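Local coordinates for protein sortase, SrtB family (Streptococcus pneumoniae PCS8235, PDB 4Y4Q) that probably acts as a class B sortase, a cysteine transpeptidase-type enzyme linked to formation of the type II pilus of the pneumococcus, at residues 144-155 with 167-175; 190-200 with 212-220. All coordinates share one frame; numbering follows the deposited sequence.

How the contacts relate
Contact 1 comes first along the chain: the short helix 147-152 runs into strand 155-160, which turns back as strand 163-176, so that residues 167-175 pack against the helix and close a loop of 11 intervening residues. From the end of that strand the chain goes on to helix 190-202 and then to strand 218-225, and residues 190-200 with 212-220 close a second loop of the same size. The two loops follow one another, neither nested nor crossed. Both reach the same sortase sheet, and they touch where Phe170 meets Leu212 and Leu173 meets Leu200. The centres of contact 1 and contact 2 are about 18 Å apart.

Contact 1. Residues 144-155 with 167-175; sequences FADQEFFDQHRY and LEIFEMLEV
In the sortase beta-barrel fold, a short helix and the strand after it lie against the long strand 163-176; Phe144 and Phe150 meet Ile169 and Met172 there, and Ala145 meets Met172. Helix 147-152 runs roughly antiparallel to residues 167-175, at 152°. Ile169 and Met172 both direct their side chains at the helical segment. The bulge at Phe170 and Glu171, which both face Val236, separates these two positions. CD1 of Ile169 reaches CE2 of Phe144 at 3.6 Å, while its CG2 lies near CE1 of Phe150. Met172 sets off with CG anti to its own backbone N (chi1 -158°) and then bends twice. This brings CG to 3.5 Å from CB of Phe144 and curls CE back to 3.6 Å from CA of Ala145. The Phe150 ring turns its edge to the strand backbone, with CE1 3.8 Å from C of Glu171 and CZ near O of Phe170, and the ring of His206 meets that of Phe150.

Farther along, the helix gives way to strand pairing. Tyr155 and Glu168 form an antiparallel, non-hydrogen-bonded pair, and next to it N of Ile169 donates to O of Arg154 at 2.7 Å. On the face shared by Tyr155 and Glu168, the extended chains of Arg154 and Glu168 run side by side, with guanidinium and carboxylate nearly coplanar, 26° apart. The Tyr155 ring lies alongside, with CG of Arg154 over its centre. A water bonded to OH of Tyr155 also makes a weak bond to OE2 of Glu168. That same oxygen takes both bonds of a side-on salt bridge, from NE of Arg154 at 2.7 Å and from NH2 of Arg154 at 2.6 Å.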
loop_
_atom_site.group_PDB
_atom_site.type_symbol
_atom_site.label_atom_id
_atom_site.label_comp_id
_atom_site.label_asym_id
_atom_site.label_seq_id
_atom_site.Cartn_x
_atom_site.Cartn_y
_atom_site.Cartn_z
ATOM N N PHE A 144 12.007 -0.892 -5.104
ATOM C CA PHE A 144 11.578 -2.287 -5.202
ATOM C C PHE A 144 11.642 -2.813 -6.642
ATOM O O PHE A 144 11.470 -4.007 -6.879
ATOM C CB PHE A 144 10.171 -2.469 -4.614
ATOM C CG PHE A 144 10.133 -2.418 -3.105
ATOM C CD1 PHE A 144 10.019 -1.206 -2.436
ATOM C CD2 PHE A 144 10.235 -3.584 -2.357
ATOM C CE1 PHE A 144 9.999 -1.164 -1.035
ATOM C CE2 PHE A 144 10.211 -3.548 -0.954
ATOM C CZ PHE A 144 10.096 -2.342 -0.295
ATOM N N ALA A 145 11.906 -1.932 -7.604
ATOM C CA ALA A 145 12.117 -2.380 -8.977
ATOM C C ALA A 145 13.453 -3.112 -9.128
ATOM O O ALA A 145 13.664 -3.829 -10.107
ATOM C CB ALA A 145 12.024 -1.216 -9.950
ATOM N N ASP A 146 14.346 -2.934 -8.156
ATOM C CA ASP A 146 15.632 -3.638 -8.142
ATOM C C ASP A 146 15.503 -5.020 -7.489
ATOM O O ASP A 146 14.946 -5.152 -6.391
ATOM C CB ASP A 146 16.694 -2.804 -7.424
ATOM C CG ASP A 146 18.057 -3.476 -7.421
ATOM O OD1 ASP A 146 18.673 -3.594 -8.508
ATOM O OD2 ASP A 146 18.514 -3.884 -6.330
ATOM N N GLN A 147 16.003 -6.044 -8.176
ATOM C CA GLN A 147 15.873 -7.431 -7.731
ATOM C C GLN A 147 16.338 -7.607 -6.283
ATOM O O GLN A 147 15.610 -8.130 -5.441
ATOM C CB GLN A 147 16.677 -8.359 -8.661
ATOM C CG GLN A 147 16.476 -9.870 -8.416
ATOM C CD GLN A 147 15.039 -10.324 -8.681
ATOM O OE1 GLN A 147 14.237 -10.493 -7.751
ATOM N NE2 GLN A 147 14.706 -10.509 -9.954
ATOM N N GLU A 148 17.551 -7.149 -6.002
ATOM C CA GLU A 148 18.150 -7.288 -4.679
ATOM C C GLU A 148 17.355 -6.577 -3.576
ATOM O O GLU A 148 17.055 -7.156 -2.530
ATOM C CB GLU A 148 19.585 -6.759 -4.734
ATOM C CG GLU A 148 20.484 -7.223 -3.620
ATOM C CD GLU A 148 21.931 -6.816 -3.863
ATOM O OE1 GLU A 148 22.486 -7.196 -4.924
ATOM O OE2 GLU A 148 22.498 -6.101 -3.003
ATOM N N PHE A 149 17.013 -5.318 -3.807
ATOM C CA PHE A 149 16.247 -4.571 -2.827
ATOM C C PHE A 149 14.896 -5.268 -2.594
ATOM O O PHE A 149 14.435 -5.397 -1.449
ATOM C CB PHE A 149 16.056 -3.131 -3.318
ATOM C CG PHE A 149 15.518 -2.188 -2.272
ATOM C CD1 PHE A 149 14.152 -2.124 -2.015
ATOM C CD2 PHE A 149 16.372 -1.351 -1.565
ATOM C CE1 PHE A 149 13.639 -1.255 -1.057
ATOM C CE2 PHE A 149 15.872 -0.473 -0.609
ATOM C CZ PHE A 149 14.498 -0.429 -0.354
ATOM N N PHE A 150 14.272 -5.737 -3.668
ATOM C CA PHE A 150 13.015 -6.470 -3.535
ATOM C C PHE A 150 13.197 -7.746 -2.715
ATOM O O PHE A 150 12.374 -8.054 -1.861
ATOM C CB PHE A 150 12.427 -6.839 -4.904
ATOM C CG PHE A 150 11.144 -7.632 -4.808
ATOM C CD1 PHE A 150 9.914 -6.980 -4.717
ATOM C CD2 PHE A 150 11.164 -9.022 -4.780
ATOM C CE1 PHE A 150 8.720 -7.700 -4.621
ATOM C CE2 PHE A 150 9.978 -9.754 -4.687
ATOM C CZ PHE A 150 8.752 -9.090 -4.607
ATOM N N ASP A 151 14.260 -8.498 -2.993
ATOM C CA ASP A 151 14.473 -9.767 -2.306
ATOM C C ASP A 151 14.690 -9.554 -0.817
ATOM O O ASP A 151 14.310 -10.392 0.000
ATOM C CB ASP A 151 15.670 -10.526 -2.901
ATOM C CG ASP A 151 15.406 -11.025 -4.324
ATOM O OD1 ASP A 151 14.222 -11.130 -4.719
ATOM O OD2 ASP A 151 16.383 -11.318 -5.047
ATOM N N GLN A 152 15.284 -8.420 -0.463
ATOM C CA GLN A 152 15.746 -8.219 0.902
ATOM C C GLN A 152 14.794 -7.438 1.817
ATOM O O GLN A 152 15.024 -7.379 3.023
ATOM C CB GLN A 152 17.140 -7.576 0.893
ATOM C CG GLN A 152 18.185 -8.407 0.144
ATOM C CD GLN A 152 19.540 -8.403 0.830
ATOM O OE1 GLN A 152 20.026 -7.359 1.261
ATOM N NE2 GLN A 152 20.149 -9.579 0.946
ATOM N N HIS A 153 13.843 -6.747 1.210
ATOM C CA HIS A 153 12.806 -6.107 1.970
ATOM C C HIS A 153 11.606 -6.978 1.718
ATOM O O HIS A 153 11.021 -6.955 0.635
ATOM C CB HIS A 153 12.554 -4.689 1.458
ATOM C CG HIS A 153 13.758 -3.802 1.518
ATOM N ND1 HIS A 153 14.688 -3.739 0.502
ATOM C CD2 HIS A 153 14.185 -2.942 2.472
ATOM C CE1 HIS A 153 15.635 -2.879 0.828
ATOM N NE2 HIS A 153 15.354 -2.381 2.018
ATOM N N ARG A 154 11.234 -7.747 2.727
ATOM C CA ARG A 154 10.041 -8.564 2.621
ATOM C C ARG A 154 8.968 -8.174 3.634
ATOM O O ARG A 154 7.782 -8.256 3.346
ATOM C CB ARG A 154 10.437 -10.036 2.802
ATOM C CG ARG A 154 9.286 -11.030 2.765
ATOM C CD ARG A 154 9.829 -12.433 2.611
ATOM N NE ARG A 154 8.857 -13.484 2.893
ATOM C CZ ARG A 154 9.082 -14.775 2.656
ATOM N NH1 ARG A 154 10.235 -15.159 2.121
ATOM N NH2 ARG A 154 8.163 -15.682 2.950
ATOM N N TYR A 155 9.386 -7.753 4.821
ATOM C CA TYR A 155 8.442 -7.589 5.920
ATOM C C TYR A 155 8.255 -6.140 6.360
ATOM O O TYR A 155 9.090 -5.256 6.097
ATOM C CB TYR A 155 8.849 -8.454 7.130
ATOM C CG TYR A 155 8.950 -9.942 6.841
ATOM C CD1 TYR A 155 7.813 -10.744 6.780
ATOM C CD2 TYR A 155 10.185 -10.547 6.648
ATOM C CE1 TYR A 155 7.909 -12.107 6.526
ATOM C CE2 TYR A 155 10.289 -11.905 6.395
ATOM C CZ TYR A 155 9.150 -12.678 6.327
ATOM O OH TYR A 155 9.261 -14.033 6.080
ATOM N N LEU A 167 3.083 -7.178 7.886
ATOM C CA LEU A 167 2.921 -7.060 6.441
ATOM C C LEU A 167 3.957 -7.937 5.782
ATOM O O LEU A 167 5.118 -7.937 6.197
ATOM C CB LEU A 167 3.172 -5.625 5.988
ATOM C CG LEU A 167 2.147 -4.525 6.268
ATOM C CD1 LEU A 167 2.702 -3.208 5.753
ATOM C CD2 LEU A 167 0.804 -4.848 5.593
ATOM N N GLU A 168 3.561 -8.685 4.757
ATOM C CA GLU A 168 4.540 -9.425 3.975
ATOM C C GLU A 168 4.414 -9.021 2.519
ATOM O O GLU A 168 3.403 -9.298 1.889
ATOM C CB GLU A 168 4.328 -10.926 4.138
ATOM C CG GLU A 168 5.344 -11.769 3.377
ATOM C CD GLU A 168 5.382 -13.217 3.847
ATOM O OE1 GLU A 168 4.538 -13.610 4.688
ATOM O OE2 GLU A 168 6.269 -13.962 3.381
ATOM N N ILE A 169 5.421 -8.342 1.981
ATOM C CA ILE A 169 5.373 -7.939 0.578
ATOM C C ILE A 169 5.487 -9.164 -0.345
ATOM O O ILE A 169 6.350 -10.026 -0.133
ATOM C CB ILE A 169 6.479 -6.911 0.264
ATOM C CG1 ILE A 169 6.188 -5.596 0.983
ATOM C CG2 ILE A 169 6.576 -6.646 -1.226
ATOM C CD1 ILE A 169 7.309 -4.604 0.870
ATOM N N PHE A 170 4.629 -9.258 -1.365
ATOM C CA PHE A 170 4.782 -10.346 -2.339
ATOM C C PHE A 170 4.917 -9.909 -3.795
ATOM O O PHE A 170 5.150 -10.741 -4.671
ATOM C CB PHE A 170 3.657 -11.381 -2.222
ATOM C CG PHE A 170 2.297 -10.830 -2.513
ATOM C CD1 PHE A 170 1.795 -10.808 -3.811
ATOM C CD2 PHE A 170 1.514 -10.326 -1.490
ATOM C CE1 PHE A 170 0.524 -10.295 -4.076
ATOM C CE2 PHE A 170 0.253 -9.809 -1.751
ATOM C CZ PHE A 170 -0.235 -9.796 -3.045
ATOM N N GLU A 171 4.768 -8.624 -4.074
ATOM C CA GLU A 171 4.824 -8.194 -5.469
ATOM C C GLU A 171 5.215 -6.731 -5.655
ATOM O O GLU A 171 4.831 -5.867 -4.851
ATOM C CB GLU A 171 3.478 -8.472 -6.182
ATOM C CG GLU A 171 3.410 -7.864 -7.575
ATOM C CD GLU A 171 2.181 -8.274 -8.389
ATOM O OE1 GLU A 171 1.402 -9.150 -7.946
ATOM O OE2 GLU A 171 2.003 -7.706 -9.490
ATOM N N MET A 172 5.983 -6.455 -6.709
ATOM C CA MET A 172 6.128 -5.079 -7.192
ATOM C C MET A 172 5.721 -5.034 -8.660
ATOM O O MET A 172 6.042 -5.943 -9.446
ATOM C CB MET A 172 7.574 -4.588 -7.053
ATOM C CG MET A 172 7.730 -3.063 -7.019
ATOM S SD MET A 172 7.946 -2.255 -8.626
ATOM C CE MET A 172 8.737 -3.552 -9.481
ATOM N N LEU A 173 5.025 -3.977 -9.053
ATOM C CA LEU A 173 4.708 -3.859 -10.462
ATOM C C LEU A 173 4.728 -2.413 -10.863
ATOM O O LEU A 173 4.642 -1.536 -9.997
ATOM C CB LEU A 173 3.361 -4.522 -10.791
ATOM C CG LEU A 173 2.058 -4.227 -10.041
ATOM C CD1 LEU A 173 1.694 -2.799 -10.163
ATOM C CD2 LEU A 173 0.928 -5.011 -10.675
ATOM N N GLU A 174 4.839 -2.172 -12.165
ATOM C CA GLU A 174 4.723 -0.827 -12.718
ATOM C C GLU A 174 3.557 -0.829 -13.688
ATOM O O GLU A 174 3.410 -1.758 -14.485
ATOM C CB GLU A 174 6.027 -0.410 -13.425
ATOM C CG GLU A 174 7.226 -0.273 -12.465
ATOM C CD GLU A 174 8.554 0.026 -13.170
ATOM O OE1 GLU A 174 8.603 -0.000 -14.422
ATOM O OE2 GLU A 174 9.555 0.282 -12.463
ATOM N N VAL A 175 2.719 0.200 -13.613
ATOM C CA VAL A 175 1.505 0.262 -14.426
ATOM C C VAL A 175 1.226 1.696 -14.797
ATOM O O VAL A 175 1.837 2.618 -14.249
ATOM C CB VAL A 175 0.269 -0.222 -13.632
ATOM C CG1 VAL A 175 0.347 -1.705 -13.339
ATOM C CG2 VAL A 175 0.142 0.572 -12.334
HETATM O O HOH W 1 6.994 -15.481 6.244
#

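Contact 2. Residues 190-200 with 212-220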
loop_
_atom_site.group_PDB
_atom_site.type_symbol
_atom_site.label_atom_id
_atom_site.label_comp_id
_atom_site.label_asym_id
_atom_site.label_seq_id
_atom_site.Cartn_x
_atom_site.Cartn_y
_atom_site.Cartn_z
ATOM N N GLU A 190 -15.643 -14.366 -4.150
ATOM C CA GLU A 190 -14.467 -15.231 -4.095
ATOM C C GLU A 190 -13.794 -15.373 -5.459
ATOM O O GLU A 190 -12.612 -15.023 -5.620
ATOM C CB GLU A 190 -14.895 -16.601 -3.556
ATOM C CG GLU A 190 -13.789 -17.607 -3.264
ATOM C CD GLU A 190 -14.310 -18.804 -2.469
ATOM O OE1 GLU A 190 -15.053 -18.582 -1.486
ATOM O OE2 GLU A 190 -13.997 -19.962 -2.829
ATOM N N ASP A 191 -14.553 -15.871 -6.436
ATOM C CA ASP A 191 -14.026 -16.109 -7.778
ATOM C C ASP A 191 -13.567 -14.804 -8.438
ATOM O O ASP A 191 -12.573 -14.777 -9.182
ATOM C CB ASP A 191 -15.068 -16.817 -8.646
ATOM C CG ASP A 191 -15.453 -18.190 -8.107
ATOM O OD1 ASP A 191 -16.290 -18.256 -7.181
ATOM O OD2 ASP A 191 -14.929 -19.203 -8.618
ATOM N N ARG A 192 -14.278 -13.718 -8.138
ATOM C CA ARG A 192 -13.922 -12.401 -8.664
ATOM C C ARG A 192 -12.631 -11.869 -8.033
ATOM O O ARG A 192 -11.766 -11.328 -8.729
ATOM C CB ARG A 192 -15.079 -11.417 -8.464
ATOM C CG ARG A 192 -14.836 -10.032 -9.049
ATOM C CD ARG A 192 -16.028 -9.097 -8.838
ATOM N NE ARG A 192 -17.151 -9.402 -9.724
ATOM C CZ ARG A 192 -18.170 -10.180 -9.379
ATOM N NH1 ARG A 192 -18.194 -10.725 -8.169
ATOM N NH2 ARG A 192 -19.164 -10.420 -10.231
ATOM N N GLN A 193 -12.495 -12.029 -6.719
ATOM C CA GLN A 193 -11.252 -11.683 -6.043
ATOM C C GLN A 193 -10.112 -12.522 -6.618
ATOM O O GLN A 193 -9.022 -12.009 -6.872
ATOM C CB GLN A 193 -11.384 -11.875 -4.527
ATOM C CG GLN A 193 -12.121 -10.736 -3.802
ATOM C CD GLN A 193 -12.777 -11.188 -2.504
ATOM O OE1 GLN A 193 -12.689 -12.357 -2.124
ATOM N NE2 GLN A 193 -13.455 -10.266 -1.827
ATOM N N GLN A 194 -10.374 -13.803 -6.870
ATOM C CA GLN A 194 -9.327 -14.669 -7.410
ATOM C C GLN A 194 -8.848 -14.193 -8.783
ATOM O O GLN A 194 -7.647 -14.180 -9.057
ATOM C CB GLN A 194 -9.783 -16.125 -7.487
ATOM C CG GLN A 194 -8.653 -17.073 -7.883
ATOM C CD GLN A 194 -7.583 -17.165 -6.805
ATOM O OE1 GLN A 194 -7.870 -17.550 -5.670
ATOM N NE2 GLN A 194 -6.348 -16.789 -7.145
ATOM N N ALA A 195 -9.787 -13.779 -9.632
ATOM C CA ALA A 195 -9.448 -13.240 -10.945
ATOM C C ALA A 195 -8.642 -11.941 -10.845
ATOM O O ALA A 195 -7.713 -11.710 -11.628
ATOM C CB ALA A 195 -10.714 -13.027 -11.782
ATOM N N TYR A 196 -8.989 -11.078 -9.898
ATOM C CA TYR A 196 -8.207 -9.856 -9.693
ATOM C C TYR A 196 -6.777 -10.217 -9.288
ATOM O O TYR A 196 -5.815 -9.618 -9.770
ATOM C CB TYR A 196 -8.846 -8.985 -8.605
ATOM C CG TYR A 196 -8.054 -7.747 -8.212
ATOM C CD1 TYR A 196 -8.123 -6.588 -8.972
ATOM C CD2 TYR A 196 -7.290 -7.721 -7.053
ATOM C CE1 TYR A 196 -7.430 -5.444 -8.607
ATOM C CE2 TYR A 196 -6.578 -6.568 -6.676
ATOM C CZ TYR A 196 -6.657 -5.446 -7.458
ATOM O OH TYR A 196 -5.976 -4.309 -7.104
ATOM N N LEU A 197 -6.656 -11.194 -8.394
ATOM C CA LEU A 197 -5.359 -11.655 -7.901
ATOM C C LEU A 197 -4.545 -12.260 -9.037
ATOM O O LEU A 197 -3.360 -11.951 -9.200
ATOM C CB LEU A 197 -5.586 -12.704 -6.817
ATOM C CG LEU A 197 -4.624 -12.847 -5.646
ATOM C CD1 LEU A 197 -4.285 -11.489 -5.038
ATOM C CD2 LEU A 197 -5.296 -13.731 -4.621
ATOM N N ASP A 198 -5.195 -13.107 -9.833
ATOM C CA ASP A 198 -4.518 -13.805 -10.916
ATOM C C ASP A 198 -3.923 -12.825 -11.926
ATOM O O ASP A 198 -2.811 -13.032 -12.421
ATOM C CB ASP A 198 -5.467 -14.790 -11.603
ATOM C CG ASP A 198 -5.666 -16.081 -10.809
ATOM O OD1 ASP A 198 -5.264 -16.131 -9.628
ATOM O OD2 ASP A 198 -6.231 -17.044 -11.369
ATOM N N HIS A 199 -4.655 -11.759 -12.229
ATOM C CA HIS A 199 -4.169 -10.765 -13.185
ATOM C C HIS A 199 -3.044 -9.952 -12.562
ATOM O O HIS A 199 -1.986 -9.768 -13.175
ATOM C CB HIS A 199 -5.293 -9.830 -13.674
ATOM C CG HIS A 199 -4.808 -8.753 -14.594
ATOM N ND1 HIS A 199 -4.530 -7.472 -14.160
ATOM C CD2 HIS A 199 -4.507 -8.775 -15.914
ATOM C CE1 HIS A 199 -4.094 -6.748 -15.179
ATOM N NE2 HIS A 199 -4.069 -7.517 -16.252
ATOM N N LEU A 200 -3.282 -9.471 -11.343
ATOM C CA LEU A 200 -2.279 -8.715 -10.593
ATOM C C LEU A 200 -0.922 -9.428 -10.619
ATOM O O LEU A 200 0.091 -8.840 -10.980
ATOM C CB LEU A 200 -2.754 -8.507 -9.155
ATOM C CG LEU A 200 -1.987 -7.519 -8.271
ATOM C CD1 LEU A 200 -1.962 -6.122 -8.892
ATOM C CD2 LEU A 200 -2.617 -7.470 -6.894
ATOM N N LEU A 212 -1.808 -17.270 -0.903
ATOM C CA LEU A 212 -2.739 -16.190 -1.222
ATOM C C LEU A 212 -4.113 -16.675 -1.657
ATOM O O LEU A 212 -4.251 -17.455 -2.608
ATOM C CB LEU A 212 -2.161 -15.284 -2.305
ATOM C CG LEU A 212 -1.491 -14.027 -1.768
ATOM C CD1 LEU A 212 -1.109 -13.106 -2.915
ATOM C CD2 LEU A 212 -2.434 -13.342 -0.793
ATOM N N SER A 213 -5.132 -16.180 -0.965
ATOM C CA SER A 213 -6.511 -16.542 -1.267
ATOM C C SER A 213 -7.441 -15.340 -1.062
ATOM O O SER A 213 -7.073 -14.369 -0.391
ATOM C CB SER A 213 -6.947 -17.730 -0.399
ATOM O OG SER A 213 -6.849 -17.419 0.979
ATOM N N PRO A 214 -8.670 -15.453 -1.534
ATOM C CA PRO A 214 -9.608 -14.348 -1.378
ATOM C C PRO A 214 -9.722 -14.092 0.111
ATOM O O PRO A 214 -9.878 -12.946 0.535
ATOM C CB PRO A 214 -10.914 -14.924 -1.920
ATOM C CG PRO A 214 -10.482 -15.934 -2.926
ATOM C CD PRO A 214 -9.208 -16.524 -2.392
ATOM N N SER A 215 -9.658 -15.159 0.899
ATOM C CA SER A 215 -9.910 -15.049 2.336
ATOM C C SER A 215 -8.920 -14.101 3.051
ATOM O O SER A 215 -9.237 -13.533 4.101
ATOM C CB SER A 215 -9.914 -16.433 2.988
ATOM O OG SER A 215 -8.838 -17.226 2.516
ATOM N N ASP A 216 -7.732 -13.919 2.480
ATOM C CA ASP A 216 -6.755 -12.980 3.040
ATOM C C ASP A 216 -7.119 -11.531 2.701
ATOM O O ASP A 216 -8.122 -11.261 2.036
ATOM C CB ASP A 216 -5.344 -13.265 2.510
ATOM C CG ASP A 216 -4.927 -14.710 2.677
ATOM O OD1 ASP A 216 -5.129 -15.276 3.773
ATOM O OD2 ASP A 216 -4.397 -15.280 1.698
ATOM N N ARG A 217 -6.290 -10.599 3.163
ATOM C CA ARG A 217 -6.474 -9.192 2.843
ATOM C C ARG A 217 -5.150 -8.657 2.340
ATOM O O ARG A 217 -4.093 -8.991 2.883
ATOM C CB ARG A 217 -6.920 -8.414 4.077
ATOM C CG ARG A 217 -8.373 -8.696 4.501
ATOM C CD ARG A 217 -8.647 -8.026 5.826
ATOM N NE ARG A 217 -7.726 -8.506 6.851
ATOM C CZ ARG A 217 -7.195 -7.748 7.810
ATOM N NH1 ARG A 217 -7.489 -6.450 7.886
ATOM N NH2 ARG A 217 -6.369 -8.296 8.698
ATOM N N ILE A 218 -5.200 -7.840 1.294
ATOM C CA ILE A 218 -3.979 -7.266 0.749
ATOM C C ILE A 218 -4.030 -5.747 0.645
ATOM O O ILE A 218 -5.102 -5.120 0.731
ATOM C CB ILE A 218 -3.647 -7.861 -0.610
ATOM C CG1 ILE A 218 -4.651 -7.393 -1.658
ATOM C CG2 ILE A 218 -3.633 -9.404 -0.544
ATOM C CD1 ILE A 218 -4.353 -8.025 -2.986
ATOM N N ILE A 219 -2.857 -5.161 0.465
ATOM C CA ILE A 219 -2.723 -3.719 0.354
ATOM C C ILE A 219 -1.877 -3.385 -0.878
ATOM O O ILE A 219 -0.832 -4.008 -1.108
ATOM C CB ILE A 219 -2.019 -3.164 1.579
ATOM C CG1 ILE A 219 -2.899 -3.328 2.815
ATOM C CG2 ILE A 219 -1.675 -1.712 1.382
ATOM C CD1 ILE A 219 -2.188 -2.920 4.089
ATOM N N LEU A 220 -2.330 -2.417 -1.671
ATOM C CA LEU A 220 -1.538 -1.918 -2.789
ATOM C C LEU A 220 -1.038 -0.534 -2.433
ATOM O O LEU A 220 -1.828 0.397 -2.222
ATOM C CB LEU A 220 -2.345 -1.845 -4.088
ATOM C CG LEU A 220 -2.680 -3.146 -4.830
ATOM C CD1 LEU A 220 -3.748 -3.929 -4.088
ATOM C CD2 LEU A 220 -3.153 -2.851 -6.233
HETATM O O HOH W 2 -3.487 -16.989 -5.942
#
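Pro214 opens the contact between helix 190-202 and the loop leading into strand 218-225, its ring set against the first turn of the helix. Its CB is 3.1 Å from OE1 of Gln193, its CG is 3.6 Å from O of Glu190, and its CD faces OE1 of Gln194. The amide of Gln193 is anchored at its other end, where NE2 bonds to O of Ile187. Around the proline, the type I turn from Ser213 to Asp216 is tied by N of Ser213 donating to OD2 of Asp216 at 2.9 Å.

One turn on, Leu197 points at the strand: beyond CB the chain forks at CG, CD2 turning to CB of Leu212 at 4.2 Å and CD1 touching both CD1 of Leu212 and CD1 of Ile218, the latter at 4.0 Å. Leu200 extends this apolar row to Ile218 and Leu220. Tyr196, its CG anti to the backbone N (chi1 175°), carries OH to 3.3 Å from CD2 of Leu220, while that hydroxyl bonds to O of Ile182. The arrangement is a helix covering one face of the sortase barrel sheet, its axis at 47° to residues 218-220, consistent with the longer helical insertion that class B sortases carry before this strand.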